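Local coordinates for protein beta-1,4-galactanase (Humicola insolens, PDB 1HJQ) that hydrolyses beta-1,4-galactosidic linkages in type I arabinogalactans as a family 53 glycoside hydrolase with a TIM-barrel fold, at residues D115-F120 with S167-K172. Numbering follows the deposited sequence.
Sequences DSMNRF and SRLNPK
Arg168 N donates a hydrogen bond to the side-chain oxygen of Asn118, with 2.6 Å from N to OD1. The bond is nearly straight, 162° at the hydrogen, and the donor is tilted slightly out of the carbonyl plane. The same Asn118 amide is covered by the arginine's own side chain: bends at chi2 and chi3 fold Arg168 back, so that its guanidinium lies flat against the amide, the two planes only 10° apart. Asn118 OD1 sits over one guanidinium face, near its rim, and Arg168 CZ is 3.6 Å from Asn118 CG. Arg168 NH2 also forms a salt bridge with Asp122, one helical turn beyond Asn118, a second tie that is consistent with the guanidinium staying over the amide. Were Asn118 replaced by an alanine, the backbone N-H of Arg168 would probably lose its acceptor and the guanidinium the amide it stacks on.

On the inner side the contact turns apolar. Ser167 CB packs at 3.7 Å from Met117 CB, while Ser167 OG is turned back to Val164 O and takes a weak bond from Leu169 N. Met117 CG stands anti to its carbonyl carbon (chi1 -69°), and from there SD reaches Leu169 CD1 at 3.5 Å.

In the fold, this largely buried contact joins the loop between helix 150-165 and strand 174-179 to helix 102-123 on the outside of the eight-stranded barrel. Met117 continues inward to Phe80 of strand 75-80, and Leu169 rests on Ala121 and on Val127, just ahead of strand 129-132.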
ATOM      1  N   ASP A 115     -14.344   1.959  14.814  1.00 17.84           N
ATOM      2  CA  ASP A 115     -14.531   0.601  15.291  1.00 18.33           C
ATOM      3  C   ASP A 115     -13.431  -0.325  14.802  1.00 17.94           C
ATOM      4  O   ASP A 115     -12.931  -1.148  15.565  1.00 17.31           O
ATOM      5  CB  ASP A 115     -15.896   0.076  14.858  1.00 19.57           C
ATOM      6  CG  ASP A 115     -17.041   0.853  15.487  1.00 21.80           C
ATOM      7  OD1 ASP A 115     -16.764   1.811  16.242  1.00 21.07           O
ATOM      8  OD2 ASP A 115     -18.219   0.514  15.229  1.00 23.76           O
ATOM      9  N   SER A 116     -13.044  -0.183  13.539  1.00 17.60           N
ATOM     10  CA  SER A 116     -11.997  -1.024  12.979  1.00 18.08           C
ATOM     11  C   SER A 116     -10.676  -0.863  13.731  1.00 19.01           C
ATOM     12  O   SER A 116     -10.042  -1.849  14.111  1.00 18.48           O
ATOM     13  CB  SER A 116     -11.782  -0.700  11.502  1.00 18.26           C
ATOM     14  OG  SER A 116     -12.891  -1.084  10.715  1.00 18.42           O
ATOM     15  N   MET A 117     -10.249   0.377  13.936  1.00 19.75           N
ATOM     16  CA  MET A 117      -9.003   0.613  14.647  1.00 20.66           C
ATOM     17  C   MET A 117      -9.097   0.090  16.075  1.00 21.58           C
ATOM     18  O   MET A 117      -8.157  -0.519  16.590  1.00 20.75           O
ATOM     19  CB  MET A 117      -8.670   2.100  14.637  1.00 20.14           C
ATOM     20  CG  MET A 117      -8.300   2.635  13.256  1.00 19.85           C
ATOM     21  SD  MET A 117      -6.666   2.104  12.665  1.00 21.45           S
ATOM     22  CE  MET A 117      -7.065   0.512  11.929  1.00 21.69           C
ATOM     23  N   ASN A 118     -10.241   0.311  16.715  1.00 23.06           N
ATOM     24  CA  ASN A 118     -10.427  -0.162  18.081  1.00 24.44           C
ATOM     25  C   ASN A 118     -10.388  -1.683  18.112  1.00 25.01           C
ATOM     26  O   ASN A 118     -10.093  -2.294  19.138  1.00 25.54           O
ATOM     27  CB  ASN A 118     -11.753   0.341  18.657  1.00 23.88           C
ATOM     28  CG  ASN A 118     -11.652   1.753  19.189  1.00 25.13           C
ATOM     29  OD1 ASN A 118     -10.665   2.114  19.827  1.00 25.27           O
ATOM     30  ND2 ASN A 118     -12.681   2.559  18.946  1.00 26.60           N
ATOM     31  N   ARG A 119     -10.679  -2.292  16.974  1.00 25.93           N
ATOM     32  CA  ARG A 119     -10.667  -3.741  16.879  1.00 26.86           C
ATOM     33  C   ARG A 119      -9.238  -4.236  17.112  1.00 26.95           C
ATOM     34  O   ARG A 119      -9.017  -5.234  17.802  1.00 27.06           O
ATOM     35  CB  ARG A 119     -11.166  -4.163  15.506  1.00 28.14           C
ATOM     36  CG  ARG A 119     -11.505  -5.618  15.409  1.00 31.75           C
ATOM     37  CD  ARG A 119     -12.699  -5.980  16.268  1.00 33.08           C
ATOM     38  NE  ARG A 119     -12.897  -7.426  16.250  1.00 36.09           N
ATOM     39  CZ  ARG A 119     -13.347  -8.113  15.204  1.00 36.68           C
ATOM     40  NH1 ARG A 119     -13.667  -7.492  14.077  1.00 36.57           N
ATOM     41  NH2 ARG A 119     -13.449  -9.434  15.279  1.00 38.21           N
ATOM     42  N   PHE A 120      -8.267  -3.528  16.541  1.00 26.86           N
ATOM     43  CA  PHE A 120      -6.866  -3.889  16.719  1.00 26.80           C
ATOM     44  C   PHE A 120      -6.407  -3.525  18.130  1.00 27.24           C
ATOM     45  O   PHE A 120      -5.706  -4.297  18.783  1.00 27.67           O
ATOM     46  CB  PHE A 120      -5.983  -3.171  15.694  1.00 25.60           C
ATOM     47  CG  PHE A 120      -6.090  -3.729  14.311  1.00 24.71           C
ATOM     48  CD1 PHE A 120      -6.972  -3.181  13.387  1.00 24.94           C
ATOM     49  CD2 PHE A 120      -5.327  -4.827  13.938  1.00 24.38           C
ATOM     50  CE1 PHE A 120      -7.096  -3.720  12.111  1.00 24.03           C
ATOM     51  CE2 PHE A 120      -5.442  -5.376  12.664  1.00 24.20           C
ATOM     52  CZ  PHE A 120      -6.327  -4.822  11.750  1.00 24.38           C
ATOM     53  N   SER A 167      -9.561   6.584  18.347  1.00 23.60           N
ATOM     54  CA  SER A 167      -9.563   5.179  18.748  1.00 23.53           C
ATOM     55  C   SER A 167      -8.691   4.915  19.975  1.00 24.05           C
ATOM     56  O   SER A 167      -7.962   5.789  20.431  1.00 23.74           O
ATOM     57  CB  SER A 167      -9.078   4.302  17.596  1.00 23.50           C
ATOM     58  OG  SER A 167      -7.694   4.497  17.362  1.00 24.07           O
ATOM     59  N   ARG A 168      -8.780   3.699  20.504  1.00 24.69           N
ATOM     60  CA  ARG A 168      -7.994   3.295  21.666  1.00 24.67           C
ATOM     61  C   ARG A 168      -6.544   3.016  21.277  1.00 25.54           C
ATOM     62  O   ARG A 168      -5.724   2.675  22.128  1.00 26.61           O
ATOM     63  CB  ARG A 168      -8.574   2.025  22.292  1.00 23.98           C
ATOM     64  CG  ARG A 168      -9.282   2.220  23.622  1.00 23.04           C
ATOM     65  CD  ARG A 168     -10.782   2.143  23.456  1.00 22.54           C
ATOM     66  NE  ARG A 168     -11.226   0.833  22.980  1.00 19.80           N
ATOM     67  CZ  ARG A 168     -12.458   0.594  22.552  1.00 19.67           C
ATOM     68  NH1 ARG A 168     -13.353   1.573  22.547  1.00 19.05           N
ATOM     69  NH2 ARG A 168     -12.797  -0.610  22.116  1.00 20.06           N
ATOM     70  N   LEU A 169      -6.224   3.136  19.996  1.00 25.82           N
ATOM     71  CA  LEU A 169      -4.859   2.885  19.564  1.00 26.46           C
ATOM     72  C   LEU A 169      -3.889   3.808  20.264  1.00 27.67           C
ATOM     73  O   LEU A 169      -4.113   5.013  20.362  1.00 27.50           O
ATOM     74  CB  LEU A 169      -4.715   3.064  18.057  1.00 25.28           C
ATOM     75  CG  LEU A 169      -5.200   1.910  17.187  1.00 24.80           C
ATOM     76  CD1 LEU A 169      -4.985   2.268  15.721  1.00 24.17           C
ATOM     77  CD2 LEU A 169      -4.452   0.641  17.554  1.00 21.96           C
ATOM     78  N   ASN A 170      -2.811   3.226  20.761  1.00 29.87           N
ATOM     79  CA  ASN A 170      -1.781   3.986  21.440  1.00 32.05           C
ATOM     80  C   ASN A 170      -0.500   3.164  21.400  1.00 32.07           C
ATOM     81  O   ASN A 170      -0.476   2.010  21.843  1.00 32.76           O
ATOM     82  CB  ASN A 170      -2.170   4.266  22.890  1.00 35.20           C
ATOM     83  CG  ASN A 170      -1.400   5.443  23.482  1.00 38.62           C
ATOM     84  OD1 ASN A 170      -1.320   5.600  24.704  1.00 40.44           O
ATOM     85  ND2 ASN A 170      -0.846   6.286  22.614  1.00 39.72           N
ATOM     86  N   PRO A 171       0.565   3.729  20.811  1.00 30.83           N
ATOM     87  CA  PRO A 171       0.526   5.067  20.214  1.00 29.07           C
ATOM     88  C   PRO A 171      -0.346   5.049  18.961  1.00 27.60           C
ATOM     89  O   PRO A 171      -0.656   3.981  18.440  1.00 26.05           O
ATOM     90  CB  PRO A 171       1.989   5.340  19.893  1.00 29.27           C
ATOM     91  CG  PRO A 171       2.490   3.975  19.525  1.00 30.72           C
ATOM     92  CD  PRO A 171       1.887   3.105  20.615  1.00 30.69           C
ATOM     93  N   LYS A 172      -0.747   6.231  18.498  1.00 26.08           N
ATOM     94  CA  LYS A 172      -1.569   6.343  17.303  1.00 25.24           C
ATOM     95  C   LYS A 172      -0.681   6.140  16.080  1.00 23.83           C
ATOM     96  O   LYS A 172       0.455   6.614  16.047  1.00 23.72           O
ATOM     97  CB  LYS A 172      -2.209   7.728  17.216  1.00 26.49           C
ATOM     98  CG  LYS A 172      -2.936   8.174  18.464  1.00 28.83           C
ATOM     99  CD  LYS A 172      -4.273   7.488  18.639  1.00 30.26           C
ATOM    100  CE  LYS A 172      -4.975   8.046  19.869  1.00 30.92           C
ATOM    101  NZ  LYS A 172      -6.355   7.520  20.039  1.00 31.82           N
TER